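Local coordinates for protein glucose-6-phosphate isomerase (Chlamydia trachomatis D/UW-3/CX, PDB 6OTU) that catalyses the reversible isomerisation of glucose-6-phosphate to fructose-6-phosphate, at residues Arg78-Met87 / His478-Gly488; Cys86-Asn94 / Ser103-Thr111. One frame throughout, in Å; residues are numbered along the deposited sequence.

Contact 1 (Arg78-Met87 / His478-Gly488)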
loop_
_atom_site.group_PDB
_atom_site.type_symbol
_atom_site.label_atom_id
_atom_site.label_comp_id
_atom_site.label_asym_id
_atom_site.label_seq_id
_atom_site.Cartn_x
_atom_site.Cartn_y
_atom_site.Cartn_z
ATOM N N ARG A 78 13.168 28.689 -11.252
ATOM C CA ARG A 78 11.980 28.613 -10.411
ATOM C C ARG A 78 12.246 29.016 -8.962
ATOM O O ARG A 78 11.318 28.988 -8.153
ATOM C CB ARG A 78 11.378 27.194 -10.457
ATOM C CG ARG A 78 10.836 26.786 -11.836
ATOM C CD ARG A 78 9.481 27.432 -12.135
ATOM N NE ARG A 78 8.638 27.427 -10.949
ATOM C CZ ARG A 78 7.745 28.364 -10.653
ATOM N NH1 ARG A 78 7.556 29.385 -11.470
ATOM N NH2 ARG A 78 7.040 28.274 -9.538
ATOM N N GLU A 79 13.483 29.363 -8.610
ATOM C CA GLU A 79 13.804 29.938 -7.299
ATOM C C GLU A 79 13.354 29.029 -6.154
ATOM O O GLU A 79 12.714 29.463 -5.194
ATOM C CB GLU A 79 13.204 31.334 -7.166
ATOM C CG GLU A 79 13.589 32.266 -8.305
ATOM C CD GLU A 79 13.612 33.731 -7.883
ATOM O OE1 GLU A 79 14.611 34.157 -7.256
ATOM O OE2 GLU A 79 12.635 34.457 -8.172
ATOM N N LEU A 80 13.722 27.753 -6.261
ATOM C CA LEU A 80 13.302 26.762 -5.276
ATOM C C LEU A 80 13.934 27.022 -3.910
ATOM O O LEU A 80 13.273 26.878 -2.878
ATOM C CB LEU A 80 13.648 25.355 -5.782
ATOM C CG LEU A 80 12.996 24.936 -7.111
ATOM C CD1 LEU A 80 13.139 23.444 -7.351
ATOM C CD2 LEU A 80 11.535 25.335 -7.172
ATOM N N ILE A 81 15.213 27.393 -3.876
ATOM C CA ILE A 81 15.867 27.669 -2.597
ATOM C C ILE A 81 15.244 28.889 -1.914
ATOM O O ILE A 81 15.039 28.898 -0.691
ATOM C CB ILE A 81 17.388 27.847 -2.799
ATOM C CG1 ILE A 81 18.037 26.522 -3.239
ATOM C CG2 ILE A 81 18.039 28.417 -1.529
ATOM C CD1 ILE A 81 18.010 25.411 -2.191
ATOM N N LYS A 82 14.948 29.946 -2.683
ATOM C CA LYS A 82 14.334 31.127 -2.087
ATOM C C LYS A 82 12.963 30.788 -1.516
ATOM O O LYS A 82 12.601 31.253 -0.431
ATOM C CB LYS A 82 14.231 32.262 -3.108
ATOM N N GLN A 83 12.202 29.945 -2.211
ATOM C CA GLN A 83 10.894 29.565 -1.690
ATOM C C GLN A 83 11.024 28.712 -0.429
ATOM O O GLN A 83 10.212 28.836 0.492
ATOM C CB GLN A 83 10.090 28.836 -2.769
ATOM C CG GLN A 83 9.740 29.712 -3.987
ATOM C CD GLN A 83 8.805 28.990 -4.953
ATOM O OE1 GLN A 83 7.666 28.666 -4.605
ATOM N NE2 GLN A 83 9.293 28.716 -6.166
ATOM N N MET A 84 12.039 27.844 -0.363
ATOM C CA MET A 84 12.252 27.053 0.847
ATOM C C MET A 84 12.577 27.954 2.033
ATOM O O MET A 84 12.036 27.767 3.130
ATOM C CB MET A 84 13.367 26.028 0.626
ATOM C CG MET A 84 13.720 25.161 1.840
ATOM S SD MET A 84 12.337 24.216 2.566
ATOM C CE MET A 84 11.980 22.928 1.340
ATOM N N GLU A 85 13.443 28.948 1.827
ATOM C CA GLU A 85 13.713 29.915 2.885
ATOM C C GLU A 85 12.430 30.597 3.324
ATOM O O GLU A 85 12.107 30.630 4.518
ATOM C CB GLU A 85 14.708 30.966 2.411
ATOM C CG GLU A 85 16.123 30.512 2.329
ATOM C CD GLU A 85 17.049 31.671 2.036
ATOM O OE1 GLU A 85 17.048 32.638 2.838
ATOM O OE2 GLU A 85 17.755 31.621 0.999
ATOM N N CYS A 86 11.690 31.148 2.358
ATOM C CA CYS A 86 10.443 31.847 2.650
ATOM C C CYS A 86 9.524 30.980 3.501
ATOM O O CYS A 86 8.993 31.436 4.521
ATOM C CB CYS A 86 9.765 32.272 1.336
ATOM S SG CYS A 86 10.400 33.882 0.677
ATOM N N MET A 87 9.366 29.706 3.117
ATOM C CA MET A 87 8.558 28.772 3.898
ATOM C C MET A 87 9.087 28.655 5.321
ATOM O O MET A 87 8.335 28.822 6.298
ATOM C CB MET A 87 8.549 27.399 3.217
ATOM C CG MET A 87 7.574 26.410 3.822
ATOM S SD MET A 87 7.745 24.697 3.224
ATOM C CE MET A 87 9.135 24.122 4.218
ATOM N N HIS A 478 10.499 17.836 2.439
ATOM C CA HIS A 478 11.094 18.860 1.588
ATOM C C HIS A 478 11.134 18.459 0.116
ATOM O O HIS A 478 10.983 19.330 -0.753
ATOM C CB HIS A 478 12.484 19.208 2.112
ATOM C CG HIS A 478 12.422 19.830 3.462
ATOM N ND1 HIS A 478 11.411 20.697 3.812
ATOM C CD2 HIS A 478 13.183 19.667 4.567
ATOM C CE1 HIS A 478 11.573 21.071 5.068
ATOM N NE2 HIS A 478 12.644 20.464 5.547
ATOM N N LYS A 479 11.323 17.169 -0.183
ATOM C CA LYS A 479 11.168 16.696 -1.556
ATOM C C LYS A 479 9.842 17.156 -2.146
ATOM O O LYS A 479 9.800 17.732 -3.237
ATOM C CB LYS A 479 11.255 15.168 -1.627
ATOM C CG LYS A 479 10.906 14.666 -3.024
ATOM C CD LYS A 479 10.693 13.176 -3.098
ATOM C CE LYS A 479 10.627 12.739 -4.550
ATOM N NZ LYS A 479 10.085 11.371 -4.665
ATOM N N PHE A 480 8.744 16.905 -1.434
ATOM C CA PHE A 480 7.430 17.241 -1.975
ATOM C C PHE A 480 7.236 18.752 -2.044
ATOM O O PHE A 480 6.642 19.263 -3.003
ATOM C CB PHE A 480 6.344 16.571 -1.132
ATOM C CG PHE A 480 6.444 15.064 -1.120
ATOM C CD1 PHE A 480 6.659 14.361 -2.295
ATOM C CD2 PHE A 480 6.332 14.351 0.062
ATOM C CE1 PHE A 480 6.763 12.964 -2.290
ATOM C CE2 PHE A 480 6.430 12.953 0.071
ATOM C CZ PHE A 480 6.643 12.267 -1.097
ATOM N N ALA A 481 7.753 19.481 -1.048
ATOM C CA ALA A 481 7.707 20.941 -1.081
ATOM C C ALA A 481 8.469 21.494 -2.279
ATOM O O ALA A 481 8.001 22.420 -2.951
ATOM C CB ALA A 481 8.275 21.518 0.223
ATOM N N PHE A 482 9.662 20.951 -2.549
ATOM C CA PHE A 482 10.430 21.429 -3.689
ATOM C C PHE A 482 9.689 21.135 -4.990
ATOM O O PHE A 482 9.668 21.972 -5.901
ATOM C CB PHE A 482 11.829 20.809 -3.697
ATOM C CG PHE A 482 12.851 21.539 -2.832
ATOM C CD1 PHE A 482 13.026 22.912 -2.933
ATOM C CD2 PHE A 482 13.658 20.831 -1.940
ATOM C CE1 PHE A 482 13.969 23.578 -2.155
ATOM C CE2 PHE A 482 14.607 21.492 -1.158
ATOM C CZ PHE A 482 14.762 22.864 -1.269
ATOM N N GLN A 483 9.043 19.968 -5.085
ATOM C CA GLN A 483 8.278 19.670 -6.297
ATOM C C GLN A 483 7.105 20.638 -6.451
ATOM O O GLN A 483 6.858 21.155 -7.547
ATOM C CB GLN A 483 7.804 18.211 -6.288
ATOM C CG GLN A 483 8.949 17.202 -6.257
ATOM C CD GLN A 483 8.545 15.767 -6.566
ATOM O OE1 GLN A 483 9.294 15.033 -7.223
ATOM N NE2 GLN A 483 7.379 15.353 -6.090
ATOM N N GLY A 484 6.390 20.918 -5.360
ATOM C CA GLY A 484 5.328 21.910 -5.427
ATOM C C GLY A 484 5.836 23.292 -5.809
ATOM O O GLY A 484 5.202 23.992 -6.607
ATOM N N PHE A 485 6.983 23.712 -5.237
ATOM C CA PHE A 485 7.568 25.013 -5.576
ATOM C C PHE A 485 7.935 25.078 -7.048
ATOM O O PHE A 485 7.806 26.132 -7.690
ATOM C CB PHE A 485 8.825 25.286 -4.740
ATOM C CG PHE A 485 8.568 25.453 -3.274
ATOM C CD1 PHE A 485 7.381 25.996 -2.821
ATOM C CD2 PHE A 485 9.531 25.081 -2.346
ATOM C CE1 PHE A 485 7.151 26.158 -1.472
ATOM C CE2 PHE A 485 9.306 25.235 -0.993
ATOM C CZ PHE A 485 8.112 25.778 -0.552
ATOM N N CYS A 486 8.395 23.954 -7.593
ATOM C CA CYS A 486 8.785 23.898 -8.992
ATOM C C CYS A 486 7.551 23.946 -9.899
ATOM O O CYS A 486 7.486 24.765 -10.826
ATOM C CB CYS A 486 9.610 22.636 -9.239
ATOM S SG CYS A 486 10.278 22.503 -10.892
ATOM N N TRP A 487 6.556 23.090 -9.626
ATOM C CA TRP A 487 5.281 23.142 -10.343
ATOM C C TRP A 487 4.554 24.475 -10.166
ATOM O O TRP A 487 3.764 24.862 -11.036
ATOM C CB TRP A 487 4.387 21.991 -9.883
ATOM C CG TRP A 487 4.892 20.678 -10.376
ATOM C CD1 TRP A 487 5.500 20.444 -11.577
ATOM C CD2 TRP A 487 4.880 19.429 -9.682
ATOM N NE1 TRP A 487 5.850 19.127 -11.682
ATOM C CE2 TRP A 487 5.484 18.476 -10.535
ATOM C CE3 TRP A 487 4.400 19.014 -8.431
ATOM C CZ2 TRP A 487 5.623 17.131 -10.180
ATOM C CZ3 TRP A 487 4.543 17.689 -8.075
ATOM C CH2 TRP A 487 5.152 16.758 -8.946
ATOM N N GLY A 488 4.801 25.192 -9.068
ATOM C CA GLY A 488 4.073 26.420 -8.807
ATOM C C GLY A 488 2.665 26.223 -8.285
ATOM O O GLY A 488 1.802 27.070 -8.522
#

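Contact 2 (Cys86-Asn94 / Ser103-Thr111)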
loop_
_atom_site.group_PDB
_atom_site.type_symbol
_atom_site.label_atom_id
_atom_site.label_comp_id
_atom_site.label_asym_id
_atom_site.label_seq_id
_atom_site.Cartn_x
_atom_site.Cartn_y
_atom_site.Cartn_z
ATOM N N CYS A 86 11.690 31.148 2.358
ATOM C CA CYS A 86 10.443 31.847 2.650
ATOM C C CYS A 86 9.524 30.980 3.501
ATOM O O CYS A 86 8.993 31.436 4.521
ATOM C CB CYS A 86 9.765 32.272 1.336
ATOM S SG CYS A 86 10.400 33.882 0.677
ATOM N N MET A 87 9.366 29.706 3.117
ATOM C CA MET A 87 8.558 28.772 3.898
ATOM C C MET A 87 9.087 28.655 5.321
ATOM O O MET A 87 8.335 28.822 6.298
ATOM C CB MET A 87 8.549 27.399 3.217
ATOM C CG MET A 87 7.574 26.410 3.822
ATOM S SD MET A 87 7.745 24.697 3.224
ATOM C CE MET A 87 9.135 24.122 4.218
ATOM N N GLN A 88 10.396 28.394 5.458
ATOM C CA GLN A 88 10.966 28.175 6.782
ATOM C C GLN A 88 11.004 29.452 7.612
ATOM O O GLN A 88 10.994 29.383 8.849
ATOM C CB GLN A 88 12.373 27.588 6.664
ATOM C CG GLN A 88 12.423 26.150 6.131
ATOM C CD GLN A 88 13.802 25.533 6.296
ATOM O OE1 GLN A 88 14.469 25.732 7.317
ATOM N NE2 GLN A 88 14.243 24.803 5.286
ATOM N N GLN A 89 11.069 30.620 6.970
ATOM C CA GLN A 89 11.161 31.865 7.718
ATOM C C GLN A 89 9.789 32.376 8.143
ATOM O O GLN A 89 9.712 33.280 8.986
ATOM C CB GLN A 89 11.892 32.943 6.894
ATOM C CG GLN A 89 13.380 32.686 6.614
ATOM C CD GLN A 89 14.296 32.971 7.813
ATOM O OE1 GLN A 89 14.090 33.936 8.566
ATOM N NE2 GLN A 89 15.328 32.139 7.981
ATOM N N GLY A 90 8.720 31.823 7.572
ATOM C CA GLY A 90 7.370 32.136 7.973
ATOM C C GLY A 90 6.503 32.867 6.961
ATOM O O GLY A 90 5.430 33.351 7.344
ATOM N N ALA A 91 6.904 32.953 5.691
ATOM C CA ALA A 91 6.094 33.670 4.707
ATOM C C ALA A 91 4.759 32.954 4.448
ATOM O O ALA A 91 4.584 31.764 4.734
ATOM C CB ALA A 91 6.861 33.840 3.393
ATOM N N ILE A 92 3.808 33.702 3.889
ATOM C CA ILE A 92 2.487 33.154 3.570
ATOM C C ILE A 92 2.557 32.284 2.315
ATOM O O ILE A 92 2.282 32.754 1.205
ATOM C CB ILE A 92 1.451 34.282 3.395
ATOM C CG1 ILE A 92 1.534 35.274 4.559
ATOM C CG2 ILE A 92 0.048 33.703 3.269
ATOM C CD1 ILE A 92 0.927 34.745 5.849
ATOM N N MET A 93 2.895 31.006 2.476
ATOM C CA MET A 93 2.990 30.117 1.327
ATOM C C MET A 93 1.696 29.358 1.043
ATOM O O MET A 93 1.492 28.896 -0.085
ATOM C CB MET A 93 4.146 29.124 1.527
ATOM C CG MET A 93 5.475 29.776 1.929
ATOM S SD MET A 93 6.234 30.760 0.607
ATOM C CE MET A 93 6.517 29.495 -0.641
ATOM N N ASN A 94 0.815 29.220 2.021
ATOM C CA ASN A 94 -0.444 28.499 1.831
ATOM C C ASN A 94 -1.483 29.521 1.382
ATOM O O ASN A 94 -2.214 30.086 2.194
ATOM C CB ASN A 94 -0.834 27.794 3.124
ATOM C CG ASN A 94 -2.153 27.082 3.035
ATOM O OD1 ASN A 94 -2.743 26.978 1.962
ATOM N ND2 ASN A 94 -2.619 26.555 4.166
ATOM N N SER A 103 -4.652 31.110 3.201
ATOM C CA SER A 103 -3.800 32.303 3.323
ATOM C C SER A 103 -3.063 32.356 4.670
ATOM O O SER A 103 -3.333 33.196 5.522
ATOM C CB SER A 103 -4.625 33.579 3.106
ATOM O OG SER A 103 -3.779 34.695 2.908
ATOM N N ARG A 104 -2.076 31.479 4.837
ATOM C CA ARG A 104 -1.380 31.432 6.116
ATOM C C ARG A 104 0.012 30.863 5.901
ATOM O O ARG A 104 0.311 30.322 4.831
ATOM C CB ARG A 104 -2.163 30.606 7.147
ATOM C CG ARG A 104 -2.494 29.208 6.732
ATOM C CD ARG A 104 -3.776 28.795 7.427
ATOM N NE ARG A 104 -3.908 27.353 7.562
ATOM C CZ ARG A 104 -5.018 26.739 7.968
ATOM N NH1 ARG A 104 -6.098 27.444 8.285
ATOM N NH2 ARG A 104 -5.046 25.414 8.051
ATOM N N PRO A 105 0.899 31.001 6.889
ATOM C CA PRO A 105 2.231 30.388 6.786
ATOM C C PRO A 105 2.182 28.872 6.911
ATOM O O PRO A 105 1.164 28.262 7.246
ATOM C CB PRO A 105 3.007 31.001 7.957
ATOM C CG PRO A 105 1.976 31.547 8.870
ATOM C CD PRO A 105 0.823 31.948 8.015
ATOM N N VAL A 106 3.350 28.275 6.659
ATOM C CA VAL A 106 3.582 26.836 6.570
ATOM C C VAL A 106 4.812 26.523 7.415
ATOM O O VAL A 106 5.951 26.728 6.976
ATOM C CB VAL A 106 3.770 26.422 5.095
ATOM C CG1 VAL A 106 4.137 24.959 4.956
ATOM C CG2 VAL A 106 2.517 26.773 4.302
ATOM N N LEU A 107 4.600 26.051 8.646
ATOM C CA LEU A 107 5.648 26.180 9.654
ATOM C C LEU A 107 5.931 24.880 10.408
ATOM O O LEU A 107 6.329 24.913 11.578
ATOM C CB LEU A 107 5.293 27.309 10.623
ATOM C CG LEU A 107 5.689 28.682 10.071
ATOM C CD1 LEU A 107 5.033 29.805 10.873
ATOM C CD2 LEU A 107 7.212 28.803 10.101
ATOM N N HIS A 108 5.788 23.725 9.750
ATOM C CA HIS A 108 6.191 22.482 10.402
ATOM C C HIS A 108 7.696 22.453 10.710
ATOM O O HIS A 108 8.095 21.860 11.719
ATOM C CB HIS A 108 5.773 21.275 9.562
ATOM C CG HIS A 108 6.175 21.366 8.123
ATOM N ND1 HIS A 108 5.495 22.141 7.207
ATOM C CD2 HIS A 108 7.185 20.776 7.442
ATOM C CE1 HIS A 108 6.072 22.024 6.024
ATOM N NE2 HIS A 108 7.105 21.210 6.143
ATOM N N THR A 109 8.540 23.123 9.903
ATOM C CA THR A 109 9.968 23.173 10.241
ATOM C C THR A 109 10.219 23.876 11.578
ATOM O O THR A 109 11.172 23.537 12.294
ATOM C CB THR A 109 10.789 23.861 9.135
ATOM O OG1 THR A 109 10.288 25.176 8.874
ATOM C CG2 THR A 109 10.780 23.041 7.845
ATOM N N ALA A 110 9.384 24.851 11.935
ATOM C CA ALA A 110 9.604 25.565 13.181
ATOM C C ALA A 110 9.299 24.701 14.409
ATOM O O ALA A 110 9.771 25.024 15.507
ATOM C CB ALA A 110 8.778 26.852 13.192
ATOM N N THR A 111 8.555 23.596 14.252
ATOM C CA THR A 111 8.282 22.728 15.397
ATOM C C THR A 111 9.506 21.949 15.863
ATOM O O THR A 111 9.482 21.400 16.973
ATOM C CB THR A 111 7.154 21.737 15.094
ATOM O OG1 THR A 111 7.560 20.831 14.062
ATOM C CG2 THR A 111 5.911 22.471 14.656
HETATM O O HOH W 1 5.483 29.823 5.978
HETATM O O HOH W 2 -0.651 26.215 6.477
#

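Contact 1 (Arg78-Met87 / His478-Gly488)
F485 pushes its ring into the flank of helix 80-87, a knob among L80, Q83, M84 and M87, while M84 settles in return among H478, A481, F482 and F485. This knobs-into-holes exchange is the tight part of the contact. The axes of the two helical segments approach to 9.6 Å, at a crossing angle of 119°. Both faces of the F485 ring are covered: Q83 CB lies over the centre of one, 3.8 Å from the centroid in a CH-pi contact, and the carbonyl O of A481 sits above the other, toward the rim. The sulfur of M87 meets the ring at its edge, 3.9 Å from F485 CZ, a Met-aromatic contact. M84 reaches its hole by a folded path: CG starts anti to the backbone N (chi1 178°) and the chain then bends twice, bringing the CE methyl over one face of F482, 3.9 Å from the ring centroid. An unbranched, pliable thioether suits such a bent path. L80 packs alongside, its CD2 branch 3.6 Å from F485 CB.

Packing thins toward the surface. I81 contributes just its CD1 tip, 4.2 Å from F482 CZ, and the carboxylates of E79 and E85 lie on the exposed outer side.

At the C-terminal end of helix 478-487, R78 NH2 donates to F485 O over 2.9 Å, nearly straight at 169° and in the guanidinium plane. Q83 NE2 adds a weak bond to that same oxygen and a firmer one to R78 O. The remaining polar atoms have partners outside the two segments: R78 NH1 bonds to K12 O, and Q83 OE1, beside the F485 ring, to R363. Helix pairing thus rests on apolar interlocking, with a cationic donor at the carbonyl end of the second helix probably adding a favourable charge-dipole term.

Contact 2 (Cys86-Asn94 / Ser103-Thr111)
N94 and R104 lay their side chains alongside each other, pointing the same way, with amide and guanidinium planes almost perpendicular at 86°. N94 ND2 comes obliquely to the guanidinium, 3.7 Å from R104 NE, and water 2 lies in the guanidinium plane at its edge. That water accepts from N94 ND2 (3.1 Å) and donates to P105 O, tying the amide to the facing backbone. The amide is gripped further by E102, which accepts from ND2, and by N490, which donates to OD1; an amide suits this place because it can give and take at once. The imidazole of H108 is met obliquely by the CE methyl of M87, and F270 stacks on the same ring.

Between these groups V106 packs both ways. Its CG1, anti to the backbone N (chi1 175°), reaches M87 CG at 3.9 Å, while CG2 turns to the CB atoms of M93 and N94; a beta-branched residue thereby serves two neighbours. V106 N donates to water 1 over 2.7 Å, and this water also lies close to the carbonyls of M87 and A91. On the exposed side I92 CD1 rests on P105 CD at 3.5 Å. Farther along, the Q88 side chain crosses that of T109 at about a right angle, CG 3.6 Å from OG1.

The backbone is ordered by three local motifs. Helix 80-89 ends in a Schellman motif at G90, whose positive phi of 113° suits glycine, and I92 centres an inverse gamma turn. N94 and R104 then form a single antiparallel hydrogen-bonded pair, N94 N to R104 O at 3.1 Å and R104 N to N94 O at 3.0 Å. With S103 also facing N94, the arrangement is a G1 beta bulge, which closes the eight-residue loop between N94 and S103.

Helix 80-89 carries both contacts, whose centres lie 12 Å apart, and C86 and M87 belong to both segment pairs. M87 takes part in each, its thioether end meeting F485 and H478 in contact 1 and V106, H108 and T109 in contact 2; its side chain is about 13 Å from a bound glucose-6-phosphate. The contacts also touch directly: H478 CE1 lies 3.5 Å from T109 CG2, and M93 CE lies 3.5 Å from F485 CE1. Contact 1 is buried structural packing away from the annotated sites, joining the helix to 466-487. Contact 2 comes closer to catalysis: the R104 side chain is about 8 Å from the ligand and about 10 Å from the side chains of E355 and K501.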